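Long-range contacts in DNA translocase coupling protein (Clostridium perfringens, PDB 6O1W), which probably binds ATP and DNA and acts as an FtsK/SpoIIIE-type coupling translocase in conjugative plasmid transfer: residues A[131-136]-A[274-279]; A[160-165]-A[230-235]. All blocks are in the same frame, centred on the assembly; numbering follows the deposited sequence.

Overall arrangement
Contacts 1 and 2 are two strand pairings of one mixed sheet in the FtsK/SpoIIIE-family domain, with centres about 10 Å apart. Across the sheet the order is 132-135, 272-278, 229-233, 159-163, all parallel, whereas along the chain 131-136 comes first, then both partners of contact 2, and 274-279 last. The inner strands 272-278 and 229-233 are neighbours: I233 probably hydrogen-bonds through its N to C275 O and through its O to G277 N, joining the contacts. Strand 272-278 lies between the P-loop strand 132-135 and the Walker B-like strand 229-233, as expected of ASCE-type P-loop NTPases, and this order brings distant sequence elements together at the strands' C-terminal ends, where the predicted ATP site lies.

Contact 1 (A[131-136]-A[274-279])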
loop_
_atom_site.group_PDB
_atom_site.type_symbol
_atom_site.label_atom_id
_atom_site.label_comp_id
_atom_site.label_asym_id
_atom_site.label_seq_id
_atom_site.Cartn_x
_atom_site.Cartn_y
_atom_site.Cartn_z
ATOM N N HIS A 131 7.107 9.378 -3.630
ATOM C CA HIS A 131 5.686 9.462 -3.292
ATOM C C HIS A 131 5.036 8.103 -3.155
ATOM O O HIS A 131 5.437 7.141 -3.819
ATOM C CB HIS A 131 4.929 10.368 -4.280
ATOM C CG HIS A 131 5.643 11.652 -4.559
ATOM N ND1 HIS A 131 5.895 12.577 -3.552
ATOM C CD2 HIS A 131 6.197 12.097 -5.709
ATOM C CE1 HIS A 131 6.569 13.560 -4.129
ATOM N NE2 HIS A 131 6.778 13.317 -5.424
ATOM N N ILE A 132 4.053 8.023 -2.268
ATOM C CA ILE A 132 3.348 6.788 -1.917
ATOM C C ILE A 132 1.835 6.977 -2.021
ATOM O O ILE A 132 1.288 7.970 -1.526
ATOM C CB ILE A 132 3.725 6.388 -0.460
ATOM C CG1 ILE A 132 5.251 6.159 -0.320
ATOM C CG2 ILE A 132 2.896 5.176 0.035
ATOM C CD1 ILE A 132 5.799 5.985 1.107
ATOM N N LEU A 133 1.167 5.998 -2.604
ATOM C CA LEU A 133 -0.282 5.980 -2.660
ATOM C C LEU A 133 -0.712 4.696 -1.931
ATOM O O LEU A 133 -0.247 3.587 -2.274
ATOM C CB LEU A 133 -0.771 5.984 -4.122
ATOM C CG LEU A 133 -2.318 5.896 -4.315
ATOM C CD1 LEU A 133 -2.951 7.254 -4.214
ATOM C CD2 LEU A 133 -2.671 5.345 -5.696
ATOM N N SER A 134 -1.567 4.849 -0.920
ATOM C CA SER A 134 -2.072 3.728 -0.127
ATOM C C SER A 134 -3.569 3.650 -0.325
ATOM O O SER A 134 -4.276 4.615 -0.019
ATOM C CB SER A 134 -1.678 3.878 1.348
ATOM O OG SER A 134 -2.237 2.865 2.170
ATOM N N ALA A 135 -4.041 2.528 -0.924
ATOM C CA ALA A 135 -5.436 2.323 -1.248
ATOM C C ALA A 135 -6.044 1.143 -0.530
ATOM O O ALA A 135 -5.426 0.098 -0.435
ATOM C CB ALA A 135 -5.617 2.171 -2.744
ATOM N N GLY A 136 -7.263 1.319 -0.046
ATOM C CA GLY A 136 -7.965 0.272 0.684
ATOM C C GLY A 136 -9.320 0.713 1.191
ATOM O O GLY A 136 -9.568 1.915 1.334
ATOM N N LEU A 274 4.933 13.163 -0.842
ATOM C CA LEU A 274 3.469 13.022 -0.768
ATOM C C LEU A 274 3.097 11.605 -0.351
ATOM O O LEU A 274 3.577 10.658 -0.978
ATOM C CB LEU A 274 2.822 13.352 -2.128
ATOM C CG LEU A 274 2.938 14.800 -2.573
ATOM C CD1 LEU A 274 2.643 14.947 -4.060
ATOM C CD2 LEU A 274 2.040 15.709 -1.750
ATOM N N CYS A 275 2.284 11.467 0.708
ATOM C CA CYS A 275 1.754 10.192 1.214
ATOM C C CYS A 275 0.262 10.321 1.093
ATOM O O CYS A 275 -0.368 11.071 1.857
ATOM C CB CYS A 275 2.181 9.909 2.655
ATOM S SG CYS A 275 3.954 9.597 2.856
ATOM N N ILE A 276 -0.301 9.645 0.083
ATOM C CA ILE A 276 -1.711 9.765 -0.284
ATOM C C ILE A 276 -2.549 8.536 0.045
ATOM O O ILE A 276 -2.212 7.431 -0.364
ATOM C CB ILE A 276 -1.841 10.106 -1.794
ATOM C CG1 ILE A 276 -0.885 11.230 -2.237
ATOM C CG2 ILE A 276 -3.299 10.432 -2.158
ATOM C CD1 ILE A 276 -0.628 11.264 -3.732
ATOM N N GLY A 277 -3.682 8.761 0.700
ATOM C CA GLY A 277 -4.666 7.723 0.971
ATOM C C GLY A 277 -5.828 7.826 -0.003
ATOM O O GLY A 277 -6.235 8.933 -0.390
ATOM N N VAL A 278 -6.340 6.668 -0.443
ATOM C CA VAL A 278 -7.497 6.559 -1.337
ATOM C C VAL A 278 -8.415 5.429 -0.851
ATOM O O VAL A 278 -7.996 4.274 -0.751
ATOM C CB VAL A 278 -7.163 6.430 -2.853
ATOM C CG1 VAL A 278 -6.807 7.765 -3.469
ATOM C CG2 VAL A 278 -6.044 5.448 -3.103
ATOM N N GLN A 279 -9.661 5.754 -0.558
ATOM C CA GLN A 279 -10.599 4.726 -0.108
ATOM C C GLN A 279 -11.293 3.961 -1.269
ATOM O O GLN A 279 -11.525 2.739 -1.178
ATOM C CB GLN A 279 -11.646 5.341 0.817
ATOM C CG GLN A 279 -12.439 4.296 1.571
ATOM C CD GLN A 279 -13.668 4.917 2.137
ATOM O OE1 GLN A 279 -14.760 4.805 1.566
ATOM N NE2 GLN A 279 -13.503 5.607 3.256
#
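L274 meets H131 in two ways. Its backbone N donates to H131 ND1 at 2.9 Å, lying close to the plane of the imidazole, while its CD1 sits over one face of the same ring, 4.3 Å from the centroid, in a CH-pi contact. In H131, CG lies beside the backbone N (chi1 -46°) and a chi2 of -62° turns ND1 to L274 N. L274 O then accepts from I132 N, and the parallel pairing is under way. C275 shares a sheet face with I132 and S134; its SG approaches I132 CD1 only loosely, and helix 142-155 covers these residues through L146 and I149. I276 uses both backbone polar atoms: its N reaches I132 O at 2.8 Å and its O receives S134 N at 2.7 Å. On the other face, I276 CG2 touches L133 CD1 at 3.8 Å. G277 adds a CA-H...O contact to S134 O, the carbonyl that also takes the N-H of V278. V278 crosses L133 at about a right angle, CG2 to CD1 being 3.8 Å, and presses CG2 on A135 CB at 3.3 Å, a tight fit. V278 O closes the pairing by accepting from G136 N. Beyond the strand, Q279 CA makes a CA-H...O contact to G136 O, and Q279 N is hydrogen-bonded to E235 OE1. G136 opens the predicted Walker A loop, so the last bonds fix where that loop leaves the sheet; S134 OG hydrogen-bonds to K142 O, at the start of the helix that follows the loop. Because H131 ND1 serves as acceptor and NE2 has a weak bond to A264 O, the chemistry suggests that this buried histidine is neutral, with its proton on NE2.

Contact 2 (A[160-165]-A[230-235]); sequences AYMVDF and IVVIDE. With BGC (beta-D-glucopyranose), chain E.
A160 and I230 start the pairing on one face of the sheet, where I230 CG2, set between the backbone N and the carbonyl carbon, lies 3.9 Å from A160 CB; L150 of helix 142-155 packs on both. M162 and V232 follow on that face. The selenomethionine touches V232 CB with its CG alone, at 4.2 Å, and the rest of the chain turns off to F171 and Y175. On the opposite face stand Y161, V231, V163 and I233, with V163 CB meeting I233 CG1 at 4.4 Å. With chi1 at -67° the Y161 ring swings away from V231 toward L191 and Y194 of helix 185-209, and Y161 OH lies 2.7 Å from O1 of a bound glucose, within hydrogen-bonding distance, with O1 at the ring edge, in plane; Q180 OE1 also hydrogen-bonds the sugar. In parallel pairing, the N and O of V232 bond to Y161 O and V163 N, flanked by Y161 N to I230 O and D234 N to V163 O. A hydrophobic strand running into D234 and E235 is consistent with a Walker B motif of the P-loop NTPase fold. With CG anti to the backbone N (chi1 -174°), D234 OD1 makes a weak hydrogen bond to S143 OG of the predicted ATP site. D164 OD1 stands 4.3 Å from D234 OD2, but the D164 carboxylate is held by the backbone N atoms of K166 and E170.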
loop_
_atom_site.group_PDB
_atom_site.type_symbol
_atom_site.label_atom_id
_atom_site.label_comp_id
_atom_site.label_asym_id
_atom_site.label_seq_id
_atom_site.Cartn_x
_atom_site.Cartn_y
_atom_site.Cartn_z
ATOM N N ALA A 160 6.056 18.226 8.920
ATOM C CA ALA A 160 4.843 17.577 8.449
ATOM C C ALA A 160 3.678 18.481 8.199
ATOM O O ALA A 160 3.432 19.413 8.957
ATOM C CB ALA A 160 4.442 16.486 9.435
ATOM N N TYR A 161 2.902 18.142 7.164
ATOM C CA TYR A 161 1.668 18.819 6.788
ATOM C C TYR A 161 0.625 17.733 6.589
ATOM O O TYR A 161 0.889 16.727 5.925
ATOM C CB TYR A 161 1.826 19.672 5.532
ATOM C CG TYR A 161 2.733 20.855 5.747
ATOM C CD1 TYR A 161 2.284 21.994 6.413
ATOM C CD2 TYR A 161 4.028 20.858 5.254
ATOM C CE1 TYR A 161 3.112 23.106 6.576
ATOM C CE2 TYR A 161 4.883 21.928 5.475
ATOM C CZ TYR A 161 4.422 23.053 6.137
ATOM O OH TYR A 161 5.293 24.086 6.353
HETATM N N MSE A 162 -0.537 17.898 7.220
HETATM C CA MSE A 162 -1.557 16.858 7.143
HETATM C C MSE A 162 -2.831 17.447 6.633
HETATM O O MSE A 162 -3.231 18.526 7.072
HETATM C CB MSE A 162 -1.730 16.190 8.503
HETATM C CG MSE A 162 -0.509 15.386 8.923
HETATM SE SE MSE A 162 -0.164 15.540 10.844
HETATM C CE MSE A 162 0.556 17.321 10.961
ATOM N N VAL A 163 -3.437 16.777 5.655
ATOM C CA VAL A 163 -4.658 17.260 5.017
ATOM C C VAL A 163 -5.821 16.329 5.317
ATOM O O VAL A 163 -5.768 15.139 4.972
ATOM C CB VAL A 163 -4.464 17.451 3.481
ATOM C CG1 VAL A 163 -5.760 17.932 2.815
ATOM C CG2 VAL A 163 -3.317 18.411 3.191
ATOM N N ASP A 164 -6.892 16.885 5.921
ATOM C CA ASP A 164 -8.115 16.131 6.207
ATOM C C ASP A 164 -9.305 17.048 6.219
ATOM O O ASP A 164 -9.504 17.741 7.199
ATOM C CB ASP A 164 -7.998 15.348 7.533
ATOM C CG ASP A 164 -9.288 14.690 8.046
ATOM O OD1 ASP A 164 -10.180 14.373 7.216
ATOM O OD2 ASP A 164 -9.400 14.496 9.259
ATOM N N PHE A 165 -10.147 16.987 5.178
ATOM C CA PHE A 165 -11.320 17.853 5.029
ATOM C C PHE A 165 -12.478 17.464 5.914
ATOM O O PHE A 165 -13.449 18.206 5.974
ATOM C CB PHE A 165 -11.750 17.975 3.559
ATOM C CG PHE A 165 -10.841 18.821 2.675
ATOM C CD1 PHE A 165 -9.583 19.230 3.118
ATOM C CD2 PHE A 165 -11.218 19.147 1.377
ATOM C CE1 PHE A 165 -8.743 19.990 2.299
ATOM C CE2 PHE A 165 -10.357 19.883 0.542
ATOM C CZ PHE A 165 -9.124 20.293 1.010
ATOM N N ILE A 230 7.058 16.197 4.740
ATOM C CA ILE A 230 6.113 15.118 4.459
ATOM C C ILE A 230 4.695 15.684 4.433
ATOM O O ILE A 230 4.295 16.432 5.324
ATOM C CB ILE A 230 6.279 13.857 5.358
ATOM C CG1 ILE A 230 5.263 12.733 4.918
ATOM C CG2 ILE A 230 6.239 14.191 6.867
ATOM C CD1 ILE A 230 5.072 11.552 5.836
ATOM N N VAL A 231 3.969 15.384 3.368
ATOM C CA VAL A 231 2.604 15.862 3.159
ATOM C C VAL A 231 1.701 14.636 3.151
ATOM O O VAL A 231 1.822 13.790 2.270
ATOM C CB VAL A 231 2.472 16.676 1.849
ATOM C CG1 VAL A 231 1.086 17.309 1.733
ATOM C CG2 VAL A 231 3.574 17.726 1.726
ATOM N N VAL A 232 0.823 14.537 4.127
ATOM C CA VAL A 232 -0.056 13.379 4.249
ATOM C C VAL A 232 -1.435 13.808 3.833
ATOM O O VAL A 232 -1.990 14.728 4.424
ATOM C CB VAL A 232 -0.043 12.757 5.676
ATOM C CG1 VAL A 232 -0.884 11.465 5.726
ATOM C CG2 VAL A 232 1.377 12.484 6.146
ATOM N N ILE A 233 -1.969 13.172 2.801
ATOM C CA ILE A 233 -3.303 13.485 2.307
ATOM C C ILE A 233 -4.121 12.267 2.690
ATOM O O ILE A 233 -3.938 11.184 2.125
ATOM C CB ILE A 233 -3.255 13.765 0.769
ATOM C CG1 ILE A 233 -2.381 15.028 0.456
ATOM C CG2 ILE A 233 -4.658 13.848 0.164
ATOM C CD1 ILE A 233 -1.948 15.173 -1.000
ATOM N N ASP A 234 -4.989 12.431 3.687
ATOM C CA ASP A 234 -5.839 11.347 4.190
ATOM C C ASP A 234 -6.748 10.783 3.111
ATOM O O ASP A 234 -6.921 9.568 3.046
ATOM C CB ASP A 234 -6.680 11.813 5.388
ATOM C CG ASP A 234 -7.457 10.668 6.031
ATOM O OD1 ASP A 234 -6.823 9.834 6.738
ATOM O OD2 ASP A 234 -8.689 10.592 5.812
ATOM N N GLU A 235 -7.312 11.651 2.242
ATOM C CA GLU A 235 -8.202 11.157 1.207
ATOM C C GLU A 235 -8.045 11.980 -0.035
ATOM O O GLU A 235 -8.413 13.165 -0.036
ATOM C CB GLU A 235 -9.669 11.090 1.725
ATOM C CG GLU A 235 -10.707 10.643 0.692
ATOM C CD GLU A 235 -10.322 9.393 -0.082
ATOM O OE1 GLU A 235 -10.249 8.302 0.536
ATOM O OE2 GLU A 235 -10.047 9.517 -1.299
HETATM C C2 BGC E . 4.714 28.002 6.439
HETATM C C3 BGC E . 4.180 29.279 5.800
HETATM C C4 BGC E . 3.103 28.938 4.777
HETATM C C5 BGC E . 2.011 28.090 5.426
HETATM C C6 BGC E . 0.981 27.599 4.437
HETATM C C1 BGC E . 3.554 27.221 7.051
HETATM O O1 BGC E . 4.022 26.053 7.636
HETATM O O2 BGC E . 5.683 28.316 7.432
HETATM O O3 BGC E . 5.243 30.004 5.194
HETATM O O4 BGC E . 2.521 30.121 4.242
HETATM O O5 BGC E . 2.593 26.924 6.036
HETATM O O6 BGC E . 0.020 26.771 5.075
#